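Side-chain contacts in GH5 (Bacteroidetes bacterium AC2a, PDB 4YHE), which probably hydrolyses internal beta-1,4-glucosidic bonds of cellulose, as an endoglucanase of glycoside hydrolase family 5: residues 120-125 with 187-192; 144-149 with 157-162; 196-201 with 207-212; 283-286 with 290-293. All blocks are in the same frame, centred on the assembly; numbering follows the deposited sequence.

Contact 1. Residues 120-125 with 187-192; sequences LDLPAA and NEWNQV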
loop_
_atom_site.group_PDB
_atom_site.type_symbol
_atom_site.label_atom_id
_atom_site.label_comp_id
_atom_site.label_asym_id
_atom_site.label_seq_id
_atom_site.Cartn_x
_atom_site.Cartn_y
_atom_site.Cartn_z
ATOM N N LEU A 120 11.396 13.734 5.425
ATOM C CA LEU A 120 10.070 13.571 5.988
ATOM C C LEU A 120 10.159 12.821 7.329
ATOM O O LEU A 120 10.053 11.596 7.397
ATOM C CB LEU A 120 9.222 12.846 4.939
ATOM C CG LEU A 120 7.747 12.689 5.168
ATOM C CD1 LEU A 120 7.088 14.017 5.518
ATOM C CD2 LEU A 120 7.132 12.078 3.902
ATOM N N ASP A 121 10.411 13.587 8.401
ATOM C CA ASP A 121 10.955 13.065 9.647
ATOM C C ASP A 121 9.974 13.337 10.777
ATOM O O ASP A 121 9.903 14.448 11.278
ATOM C CB ASP A 121 12.298 13.774 9.923
ATOM C CG ASP A 121 13.056 13.206 11.107
ATOM O OD1 ASP A 121 12.453 12.705 12.080
ATOM O OD2 ASP A 121 14.295 13.315 11.097
ATOM N N LEU A 122 9.226 12.317 11.190
ATOM C CA LEU A 122 8.152 12.536 12.153
ATOM C C LEU A 122 8.643 12.941 13.576
ATOM O O LEU A 122 8.150 13.900 14.128
ATOM C CB LEU A 122 7.220 11.320 12.205
ATOM C CG LEU A 122 6.045 11.461 13.187
ATOM C CD1 LEU A 122 5.070 12.528 12.747
ATOM C CD2 LEU A 122 5.348 10.124 13.322
ATOM N N PRO A 123 9.588 12.193 14.170
ATOM C CA PRO A 123 10.072 12.636 15.491
ATOM C C PRO A 123 10.655 14.042 15.466
ATOM O O PRO A 123 10.409 14.824 16.393
ATOM C CB PRO A 123 11.165 11.612 15.832
ATOM C CG PRO A 123 10.792 10.392 15.046
ATOM C CD PRO A 123 10.165 10.893 13.784
ATOM N N ALA A 124 11.391 14.376 14.416
ATOM C CA ALA A 124 11.928 15.738 14.262
ATOM C C ALA A 124 10.837 16.803 14.227
ATOM O O ALA A 124 10.981 17.889 14.811
ATOM C CB ALA A 124 12.805 15.834 13.022
ATOM N N ALA A 125 9.717 16.480 13.583
ATOM C CA ALA A 125 8.562 17.373 13.529
ATOM C C ALA A 125 7.821 17.537 14.860
ATOM O O ALA A 125 7.294 18.619 15.164
ATOM C CB ALA A 125 7.576 16.852 12.486
ATOM N N ASN A 187 -1.737 13.527 11.291
ATOM C CA ASN A 187 -2.994 14.092 10.843
ATOM C C ASN A 187 -2.836 15.438 10.174
ATOM O O ASN A 187 -3.412 15.658 9.136
ATOM C CB ASN A 187 -4.023 14.139 11.966
ATOM C CG ASN A 187 -4.609 12.771 12.272
ATOM O OD1 ASN A 187 -4.808 11.927 11.388
ATOM N ND2 ASN A 187 -4.883 12.542 13.518
ATOM N N GLU A 188 -2.006 16.315 10.735
ATOM C CA GLU A 188 -1.684 17.577 10.097
ATOM C C GLU A 188 -1.012 17.407 8.711
ATOM O O GLU A 188 -1.304 18.164 7.766
ATOM C CB GLU A 188 -0.745 18.396 10.981
ATOM C CG GLU A 188 -1.351 18.793 12.313
ATOM C CD GLU A 188 -0.328 19.428 13.249
ATOM O OE1 GLU A 188 0.776 19.758 12.807
ATOM O OE2 GLU A 188 -0.631 19.575 14.436
ATOM N N TRP A 189 -0.086 16.458 8.615
ATOM C CA TRP A 189 0.598 16.202 7.349
ATOM C C TRP A 189 -0.411 15.773 6.293
ATOM O O TRP A 189 -0.359 16.232 5.166
ATOM C CB TRP A 189 1.651 15.129 7.506
ATOM C CG TRP A 189 2.919 15.591 8.231
ATOM C CD1 TRP A 189 3.153 16.803 8.822
ATOM C CD2 TRP A 189 4.082 14.799 8.457
ATOM N NE1 TRP A 189 4.411 16.824 9.364
ATOM C CE2 TRP A 189 5.004 15.603 9.179
ATOM C CE3 TRP A 189 4.441 13.481 8.129
ATOM C CZ2 TRP A 189 6.258 15.144 9.545
ATOM C CZ3 TRP A 189 5.688 13.004 8.528
ATOM C CH2 TRP A 189 6.601 13.860 9.218
ATOM N N ASN A 190 -1.323 14.881 6.637
ATOM C CA ASN A 190 -2.327 14.457 5.650
ATOM C C ASN A 190 -3.198 15.634 5.216
ATOM O O ASN A 190 -3.547 15.745 4.031
ATOM C CB ASN A 190 -3.216 13.313 6.137
ATOM C CG ASN A 190 -2.555 11.934 6.034
ATOM O OD1 ASN A 190 -1.696 11.672 5.178
ATOM N ND2 ASN A 190 -2.954 11.041 6.935
ATOM N N GLN A 191 -3.550 16.523 6.155
ATOM C CA GLN A 191 -4.351 17.706 5.794
ATOM C C GLN A 191 -3.610 18.582 4.777
ATOM O O GLN A 191 -4.178 18.996 3.765
ATOM C CB GLN A 191 -4.700 18.527 7.035
ATOM C CG GLN A 191 -5.639 19.701 6.795
ATOM C CD GLN A 191 -7.002 19.258 6.348
ATOM O OE1 GLN A 191 -7.737 18.642 7.110
ATOM N NE2 GLN A 191 -7.351 19.562 5.113
ATOM N N VAL A 192 -2.347 18.849 5.066
ATOM C CA VAL A 192 -1.485 19.640 4.188
ATOM C C VAL A 192 -1.349 19.016 2.780
ATOM O O VAL A 192 -1.433 19.725 1.781
ATOM C CB VAL A 192 -0.129 19.860 4.885
ATOM C CG1 VAL A 192 0.986 20.198 3.913
ATOM C CG2 VAL A 192 -0.285 20.968 5.938
#
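The indole of Trp189 is held between two leucines, with backbone at its rim. Over one face of the six-membered ring lies Leu120 CD1, 3.8 Å from the ring centroid and 23° off the ring normal, a CH-pi contact. The same methyl comes nearest at the rim, where Leu120 CD1 is 3.5 Å from Trp189 CZ3. Leu122 CD1 occupies the opposite face, 4.1 Å above the plane and also displaced toward the rim. Between the two, near the ring plane, the carbonyl carbon of Asp121 meets the edge at Trp189 CH2. Ala125 comes in obliquely, its CB 3.6 Å from Trp189 CZ2; the small methyl leaves room for the broad ring to reach the helix. In Leu120, CG lies anti to the backbone N (chi1 -172°), which swings the branched end toward the indole. The indole N-H is satisfied as well: Trp189 NE1 bonds to Asn132 OD1 on helix 129-149. Asp121, whose carboxylate caps the N-terminus of helix 122-127, accepts from Ala124 N at 3.1 Å through OD1, met from above the carboxylate plane. The large flat side chain of Trp189 thus fastens the short helix 122-127, which follows barrel strand 97-101, to helix 181-199. This is packing of the outer layer of a TIM barrel, where a connecting segment is tied to the ring of helices around the sheet.

Contact 2. Residues 144-149 with 157-162; sequences LQIGKR and LVFETL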
loop_
_atom_site.group_PDB
_atom_site.type_symbol
_atom_site.label_atom_id
_atom_site.label_comp_id
_atom_site.label_asym_id
_atom_site.label_seq_id
_atom_site.Cartn_x
_atom_site.Cartn_y
_atom_site.Cartn_z
ATOM N N LEU A 144 1.949 19.870 -4.969
ATOM C CA LEU A 144 1.531 20.843 -5.973
ATOM C C LEU A 144 2.099 20.488 -7.351
ATOM O O LEU A 144 1.372 20.503 -8.334
ATOM C CB LEU A 144 1.994 22.239 -5.577
ATOM C CG LEU A 144 1.089 23.057 -4.666
ATOM C CD1 LEU A 144 1.795 24.367 -4.317
ATOM C CD2 LEU A 144 -0.259 23.338 -5.335
ATOM N N GLN A 145 3.388 20.148 -7.402
ATOM C CA GLN A 145 4.049 19.810 -8.672
ATOM C C GLN A 145 3.490 18.548 -9.271
ATOM O O GLN A 145 3.213 18.485 -10.483
ATOM C CB GLN A 145 5.556 19.674 -8.468
ATOM C CG GLN A 145 6.246 20.995 -8.221
ATOM C CD GLN A 145 7.689 20.835 -7.831
ATOM O OE1 GLN A 145 8.555 20.617 -8.689
ATOM N NE2 GLN A 145 7.973 20.949 -6.540
ATOM N N ILE A 146 3.314 17.527 -8.417
ATOM C CA ILE A 146 2.775 16.283 -8.856
ATOM C C ILE A 146 1.388 16.487 -9.417
ATOM O O ILE A 146 1.080 15.988 -10.487
ATOM C CB ILE A 146 2.735 15.211 -7.734
ATOM C CG1 ILE A 146 4.155 14.821 -7.336
ATOM C CG2 ILE A 146 1.956 13.997 -8.189
ATOM C CD1 ILE A 146 4.264 14.012 -6.057
ATOM N N GLY A 147 0.534 17.191 -8.684
ATOM C CA GLY A 147 -0.810 17.461 -9.165
ATOM C C GLY A 147 -0.809 18.265 -10.476
ATOM O O GLY A 147 -1.597 17.992 -11.380
ATOM N N LYS A 148 0.064 19.252 -10.588
ATOM C CA LYS A 148 0.102 20.050 -11.828
ATOM C C LYS A 148 0.493 19.222 -13.040
ATOM O O LYS A 148 -0.080 19.405 -14.102
ATOM C CB LYS A 148 1.012 21.249 -11.680
ATOM C CG LYS A 148 0.310 22.367 -10.931
ATOM C CD LYS A 148 1.263 23.505 -10.609
ATOM C CE LYS A 148 0.609 24.513 -9.672
ATOM N NZ LYS A 148 1.676 25.308 -9.017
ATOM N N ARG A 149 1.403 18.262 -12.879
ATOM C CA ARG A 149 1.758 17.374 -13.991
ATOM C C ARG A 149 0.558 16.553 -14.455
ATOM O O ARG A 149 0.369 16.314 -15.663
ATOM C CB ARG A 149 2.906 16.446 -13.566
ATOM C CG ARG A 149 3.487 15.631 -14.683
ATOM C CD ARG A 149 4.321 16.523 -15.604
ATOM N NE ARG A 149 5.056 15.628 -16.426
ATOM C CZ ARG A 149 6.359 15.557 -16.584
ATOM N NH1 ARG A 149 7.225 16.416 -16.052
ATOM N NH2 ARG A 149 6.772 14.596 -17.362
ATOM N N LEU A 157 -6.560 7.746 -11.819
ATOM C CA LEU A 157 -5.287 8.055 -11.133
ATOM C C LEU A 157 -5.574 8.543 -9.700
ATOM O O LEU A 157 -6.224 9.566 -9.510
ATOM C CB LEU A 157 -4.489 9.110 -11.899
ATOM C CG LEU A 157 -3.163 9.588 -11.276
ATOM C CD1 LEU A 157 -2.228 8.404 -11.076
ATOM C CD2 LEU A 157 -2.494 10.654 -12.111
ATOM N N VAL A 158 -5.081 7.783 -8.716
ATOM C CA VAL A 158 -5.255 8.047 -7.285
ATOM C C VAL A 158 -3.935 8.545 -6.705
ATOM O O VAL A 158 -2.873 8.020 -7.046
ATOM C CB VAL A 158 -5.643 6.751 -6.536
ATOM C CG1 VAL A 158 -5.741 6.971 -5.024
ATOM C CG2 VAL A 158 -6.937 6.131 -7.066
ATOM N N PHE A 159 -3.993 9.574 -5.878
ATOM C CA PHE A 159 -2.825 10.021 -5.141
ATOM C C PHE A 159 -2.927 9.490 -3.708
ATOM O O PHE A 159 -3.963 9.674 -3.053
ATOM C CB PHE A 159 -2.733 11.543 -5.059
ATOM C CG PHE A 159 -2.468 12.241 -6.365
ATOM C CD1 PHE A 159 -2.077 11.560 -7.497
ATOM C CD2 PHE A 159 -2.587 13.618 -6.435
ATOM C CE1 PHE A 159 -1.842 12.238 -8.676
ATOM C CE2 PHE A 159 -2.345 14.316 -7.610
ATOM C CZ PHE A 159 -1.971 13.620 -8.735
ATOM N N GLU A 160 -1.854 8.867 -3.224
ATOM C CA GLU A 160 -1.748 8.435 -1.841
ATOM C C GLU A 160 -0.718 9.347 -1.167
ATOM O O GLU A 160 0.416 9.438 -1.632
ATOM C CB GLU A 160 -1.344 6.981 -1.807
ATOM C CG GLU A 160 -1.069 6.397 -0.434
ATOM C CD GLU A 160 -0.519 4.988 -0.564
ATOM O OE1 GLU A 160 -1.286 4.045 -0.923
ATOM O OE2 GLU A 160 0.705 4.852 -0.347
ATOM N N THR A 161 -1.134 10.037 -0.110
ATOM C CA THR A 161 -0.393 11.190 0.397
ATOM C C THR A 161 1.010 10.879 0.886
ATOM O O THR A 161 1.939 11.674 0.661
ATOM C CB THR A 161 -1.138 11.899 1.545
ATOM O OG1 THR A 161 -1.503 10.972 2.570
ATOM C CG2 THR A 161 -2.382 12.553 1.028
ATOM N N LEU A 162 1.116 9.773 1.615
ATOM C CA LEU A 162 2.301 9.358 2.349
ATOM C C LEU A 162 2.261 7.839 2.430
ATOM O O LEU A 162 1.236 7.230 2.126
ATOM C CB LEU A 162 2.257 9.890 3.777
ATOM C CG LEU A 162 2.040 11.387 3.933
ATOM C CD1 LEU A 162 1.756 11.727 5.384
ATOM C CD2 LEU A 162 3.306 12.083 3.485
#
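Phe159 projects from its strand toward helix 129-149, and the helix meets the ring in two different ways. Ile146 covers one face with its CG2 methyl, which is 4.0 Å from Phe159 CZ. Gly147 instead faces the rim: its CA lies near the ring plane, 3.8 Å from Phe159 CE2. The Ile146 and Phe159 side chains run past each other in opposite directions, so the methyl rests on the far end of the ring. Ile146 CG1 stands beside the backbone N (chi1 -67°), leaving CG2 as the branch turned to the ring. Elsewhere the Ile146 side chain touches Ile100 and Trp64. Gly147, having no side chain, meets the aromatic edge with the backbone CA itself. The ring also touches Ile197 of helix 181-199, and Arg207 makes a cation-pi contact with it. Strand 157-160 is the fourth of the TIM barrel, and its Phe159 fills the layer between sheet and helices. No hydrogen bond joins the two segments; the contact is wholly apolar, so it rests on shape and on the exclusion of water, the fitting chemistry for three buried residues.

Contact 3. Residues 196-201 with 207-212; sequences AIRAAG and RYIGVP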
loop_
_atom_site.group_PDB
_atom_site.type_symbol
_atom_site.label_atom_id
_atom_site.label_comp_id
_atom_site.label_asym_id
_atom_site.label_seq_id
_atom_site.Cartn_x
_atom_site.Cartn_y
_atom_site.Cartn_z
ATOM N N ALA A 196 -2.804 20.751 -0.708
ATOM C CA ALA A 196 -1.916 20.904 -1.877
ATOM C C ALA A 196 -2.477 20.267 -3.151
ATOM O O ALA A 196 -2.471 20.886 -4.227
ATOM C CB ALA A 196 -0.540 20.341 -1.578
ATOM N N ILE A 197 -2.967 19.048 -3.031
ATOM C CA ILE A 197 -3.525 18.330 -4.167
ATOM C C ILE A 197 -4.733 19.068 -4.742
ATOM O O ILE A 197 -4.844 19.281 -5.966
ATOM C CB ILE A 197 -3.860 16.882 -3.789
ATOM C CG1 ILE A 197 -2.544 16.125 -3.506
ATOM C CG2 ILE A 197 -4.642 16.184 -4.893
ATOM C CD1 ILE A 197 -2.692 14.797 -2.764
ATOM N N ARG A 198 -5.621 19.488 -3.854
ATOM C CA ARG A 198 -6.810 20.235 -4.256
ATOM C C ARG A 198 -6.434 21.572 -4.874
ATOM O O ARG A 198 -7.094 21.978 -5.808
ATOM C CB ARG A 198 -7.762 20.442 -3.076
ATOM C CG ARG A 198 -8.301 19.149 -2.479
ATOM C CD ARG A 198 -8.970 18.239 -3.488
ATOM N NE ARG A 198 -9.515 17.040 -2.853
ATOM C CZ ARG A 198 -9.693 15.859 -3.450
ATOM N NH1 ARG A 198 -9.328 15.658 -4.713
ATOM N NH2 ARG A 198 -10.204 14.846 -2.764
ATOM N N ALA A 199 -5.375 22.228 -4.388
ATOM C CA ALA A 199 -4.896 23.497 -4.985
ATOM C C ALA A 199 -4.200 23.328 -6.359
ATOM O O ALA A 199 -3.913 24.311 -7.037
ATOM C CB ALA A 199 -3.968 24.231 -4.024
ATOM N N ALA A 200 -3.910 22.103 -6.776
ATOM C CA ALA A 200 -3.111 21.889 -7.983
ATOM C C ALA A 200 -3.945 21.994 -9.253
ATOM O O ALA A 200 -3.389 21.974 -10.356
ATOM C CB ALA A 200 -2.410 20.524 -7.915
ATOM N N GLY A 201 -5.266 22.075 -9.110
ATOM C CA GLY A 201 -6.139 22.446 -10.235
ATOM C C GLY A 201 -6.602 21.287 -11.088
ATOM O O GLY A 201 -6.139 20.147 -10.945
ATOM N N ARG A 207 -10.282 14.144 -7.656
ATOM C CA ARG A 207 -9.482 12.920 -7.604
ATOM C C ARG A 207 -9.675 12.246 -6.238
ATOM O O ARG A 207 -9.759 12.939 -5.212
ATOM C CB ARG A 207 -7.994 13.281 -7.770
ATOM C CG ARG A 207 -7.053 12.084 -7.806
ATOM C CD ARG A 207 -5.588 12.437 -8.094
ATOM N NE ARG A 207 -5.354 13.407 -9.164
ATOM C CZ ARG A 207 -5.659 13.257 -10.452
ATOM N NH1 ARG A 207 -6.241 12.161 -10.911
ATOM N NH2 ARG A 207 -5.381 14.238 -11.307
ATOM N N TYR A 208 -9.736 10.920 -6.226
ATOM C CA TYR A 208 -9.630 10.167 -4.976
ATOM C C TYR A 208 -8.249 10.290 -4.378
ATOM O O TYR A 208 -7.254 10.152 -5.077
ATOM C CB TYR A 208 -9.978 8.728 -5.185
ATOM C CG TYR A 208 -11.447 8.563 -5.416
ATOM C CD1 TYR A 208 -12.324 8.508 -4.339
ATOM C CD2 TYR A 208 -11.967 8.489 -6.688
ATOM C CE1 TYR A 208 -13.687 8.383 -4.535
ATOM C CE2 TYR A 208 -13.331 8.354 -6.900
ATOM C CZ TYR A 208 -14.183 8.317 -5.814
ATOM O OH TYR A 208 -15.536 8.157 -5.976
ATOM N N ILE A 209 -8.200 10.577 -3.085
ATOM C CA ILE A 209 -6.941 10.663 -2.372
ATOM C C ILE A 209 -6.912 9.661 -1.215
ATOM O O ILE A 209 -7.796 9.690 -0.349
ATOM C CB ILE A 209 -6.720 12.049 -1.807
ATOM C CG1 ILE A 209 -6.702 13.116 -2.918
ATOM C CG2 ILE A 209 -5.435 12.086 -0.995
ATOM C CD1 ILE A 209 -6.714 14.519 -2.379
ATOM N N GLY A 210 -5.898 8.790 -1.202
ATOM C CA GLY A 210 -5.698 7.834 -0.110
ATOM C C GLY A 210 -4.890 8.472 0.999
ATOM O O GLY A 210 -3.878 9.099 0.737
ATOM N N VAL A 211 -5.353 8.327 2.234
ATOM C CA VAL A 211 -4.620 8.831 3.385
ATOM C C VAL A 211 -4.380 7.698 4.404
ATOM O O VAL A 211 -5.283 6.902 4.700
ATOM C CB VAL A 211 -5.324 10.017 4.071
ATOM C CG1 VAL A 211 -5.342 11.225 3.184
ATOM C CG2 VAL A 211 -6.736 9.667 4.526
ATOM N N PRO A 212 -3.151 7.629 4.961
ATOM C CA PRO A 212 -2.865 6.541 5.905
ATOM C C PRO A 212 -2.807 6.986 7.337
ATOM O O PRO A 212 -2.626 8.201 7.596
ATOM C CB PRO A 212 -1.485 6.091 5.469
ATOM C CG PRO A 212 -0.814 7.327 5.060
ATOM C CD PRO A 212 -1.899 8.185 4.418
#
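Arg207 O is gripped end-on by both terminal nitrogens of Arg198. In this TIM barrel the grip ties helix 181-199 to the approach of the fifth strand, 209-212. The bond from Arg198 NH1 to Arg207 O is 2.8 Å and uses a lone pair in the carbonyl plane, with an N-H...O angle of 157°. Arg198 NH2 reaches Arg207 O at 3.1 Å, arriving nearly along the C=O axis but with a more bent N-H (137°). The oxygen lies almost in the guanidinium plane, and the twin bonds fix how that group is turned. Arginine suits the site because its long chain, bent at chi2 (-54°), can leave the helix and still present several N-H groups: NE forms a salt bridge with Asp230, and NH1 also bonds to Asn204 O. The side chain of Arg207 turns elsewhere, its NH2 to Asp153 O. Isoleucine suits position 209 because its long arm ends in a CD1 that reaches two partners. Ile209 CD1 sits over the centre of the Arg198 guanidinium, 3.4 Å from Arg198 CZ, covering one face of the flat cation. The same methyl also meets Ile197 tip to tip, with Ile197 CG2 3.7 Å from Ile209 CD1.

Contact 4. Residues 283-286 with 290-293; sequences MYIR and PVYF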
loop_
_atom_site.group_PDB
_atom_site.type_symbol
_atom_site.label_atom_id
_atom_site.label_comp_id
_atom_site.label_asym_id
_atom_site.label_seq_id
_atom_site.Cartn_x
_atom_site.Cartn_y
_atom_site.Cartn_z
ATOM N N MET A 283 -15.616 1.072 10.983
ATOM C CA MET A 283 -15.190 2.451 11.091
ATOM C C MET A 283 -15.385 3.247 9.788
ATOM O O MET A 283 -15.720 4.417 9.822
ATOM C CB MET A 283 -13.725 2.527 11.514
ATOM C CG MET A 283 -13.269 3.923 11.852
ATOM S SD MET A 283 -14.023 4.493 13.394
ATOM C CE MET A 283 -13.207 6.067 13.620
ATOM N N TYR A 284 -15.179 2.602 8.644
ATOM C CA TYR A 284 -15.057 3.306 7.393
ATOM C C TYR A 284 -16.156 2.823 6.393
ATOM O O TYR A 284 -17.048 3.588 6.033
ATOM C CB TYR A 284 -13.627 3.148 6.833
ATOM C CG TYR A 284 -12.543 3.704 7.772
ATOM C CD1 TYR A 284 -12.590 5.007 8.219
ATOM C CD2 TYR A 284 -11.486 2.899 8.204
ATOM C CE1 TYR A 284 -11.597 5.524 9.071
ATOM C CE2 TYR A 284 -10.515 3.382 9.077
ATOM C CZ TYR A 284 -10.564 4.678 9.507
ATOM O OH TYR A 284 -9.566 5.158 10.395
ATOM N N ILE A 285 -16.079 1.590 5.963
ATOM C CA ILE A 285 -16.924 1.127 4.866
ATOM C C ILE A 285 -18.405 1.371 5.208
ATOM O O ILE A 285 -19.157 1.900 4.391
ATOM C CB ILE A 285 -16.747 -0.348 4.578
ATOM C CG1 ILE A 285 -15.307 -0.695 4.155
ATOM C CG2 ILE A 285 -17.753 -0.814 3.513
ATOM C CD1 ILE A 285 -14.817 -0.051 2.876
ATOM N N ARG A 286 -18.800 0.966 6.414
ATOM C CA ARG A 286 -20.192 1.071 6.874
ATOM C C ARG A 286 -20.704 2.520 6.850
ATOM O O ARG A 286 -21.899 2.754 6.753
ATOM C CB ARG A 286 -20.288 0.436 8.278
ATOM C CG ARG A 286 -21.678 0.304 8.849
ATOM C CD ARG A 286 -21.738 -0.576 10.096
ATOM N NE ARG A 286 -20.970 -0.055 11.242
ATOM C CZ ARG A 286 -21.042 -0.551 12.490
ATOM N NH1 ARG A 286 -21.837 -1.579 12.758
ATOM N NH2 ARG A 286 -20.310 -0.024 13.476
ATOM N N PRO A 290 -14.333 4.546 1.676
ATOM C CA PRO A 290 -13.587 3.367 1.203
ATOM C C PRO A 290 -12.276 3.130 1.926
ATOM O O PRO A 290 -11.635 4.070 2.429
ATOM C CB PRO A 290 -13.313 3.652 -0.282
ATOM C CG PRO A 290 -13.685 5.090 -0.477
ATOM C CD PRO A 290 -14.339 5.650 0.723
ATOM N N VAL A 291 -11.896 1.858 1.941
ATOM C CA VAL A 291 -10.642 1.396 2.526
ATOM C C VAL A 291 -9.960 0.493 1.510
ATOM O O VAL A 291 -10.592 -0.320 0.882
ATOM C CB VAL A 291 -10.861 0.544 3.800
ATOM C CG1 VAL A 291 -9.533 0.112 4.401
ATOM C CG2 VAL A 291 -11.694 1.294 4.807
ATOM N N TYR A 292 -8.648 0.643 1.369
ATOM C CA TYR A 292 -7.872 -0.246 0.538
ATOM C C TYR A 292 -6.591 -0.579 1.272
ATOM O O TYR A 292 -6.046 0.250 2.009
ATOM C CB TYR A 292 -7.587 0.328 -0.852
ATOM C CG TYR A 292 -6.603 1.493 -0.879
ATOM C CD1 TYR A 292 -7.026 2.792 -0.615
ATOM C CD2 TYR A 292 -5.257 1.288 -1.180
ATOM C CE1 TYR A 292 -6.137 3.861 -0.646
ATOM C CE2 TYR A 292 -4.352 2.353 -1.203
ATOM C CZ TYR A 292 -4.793 3.633 -0.951
ATOM O OH TYR A 292 -3.946 4.675 -0.994
ATOM N N PHE A 293 -6.160 -1.807 1.068
ATOM C CA PHE A 293 -4.835 -2.246 1.441
ATOM C C PHE A 293 -3.859 -1.809 0.343
ATOM O O PHE A 293 -3.778 -2.423 -0.713
ATOM C CB PHE A 293 -4.793 -3.748 1.759
ATOM C CG PHE A 293 -5.404 -4.090 3.095
ATOM C CD1 PHE A 293 -6.764 -4.353 3.198
ATOM C CD2 PHE A 293 -4.628 -4.101 4.260
ATOM C CE1 PHE A 293 -7.337 -4.639 4.429
ATOM C CE2 PHE A 293 -5.197 -4.338 5.505
ATOM C CZ PHE A 293 -6.571 -4.610 5.594
#
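Val291 meets two consecutive residues of helix 270-285, Tyr284 and Ile285, in the C-terminal part of that helix, before the chain turns back into the seventh strand of the TIM barrel. The first kind of contact is between apolar side chains. Val291 CG2 lies 3.4 Å from Tyr284 CB, a close approach for two saturated carbons, and extends obliquely past the start of the ring, 3.8 Å from Tyr284 CD2. The two side chains cross at about a right angle, as do Ile285 and Val291, so one valine methyl wedges into the angle between both helix residues. Beta-branched valine suits the place because CG2, set beside the backbone N while CG1 is anti to it (chi1 -178°), reaches both helix side chains at once. Within the helix, Met283 CG lies over the centre of one face of the Tyr284 ring, 3.5 Å above its plane. Tyr284 also packs on Val238 of the neighbouring strand and on helix 218-224, its broad ring bridging several elements. Alternation along the strand turns Tyr292 away from the helix, and its OH bonds to Glu160 OE1. The second kind of contact is between a side chain and the backbone. Ile285 folds its chain back at chi2 (-63°), carrying its end to the start of the strand, with Ile285 CD1 4.0 Å from Pro290 CA and 3.6 Å from Val291 N.

All four contacts belong to one TIM barrel, and contacts 2, 3 and 4 each join an outer helix to the strand that follows it. Contact 2 lies in sequence between the two segments of contact 1; contacts 3 and 4 come later. Contacts 2 and 3 lie side by side, their centres about 6 Å apart, because strands 157-160 and 209-212 are neighbours. The centre of contact 1 lies about 17 Å from that of contact 2 and about 16 Å from that of contact 3, with which it shares helix 181-199. Contact 4, its centre about 18 to 23 Å from the others, reaches the same sheet and touches contact 2 through one polar pair. Contacts 2 to 4 pack helices on the sheet; contact 1 joins outer-layer elements.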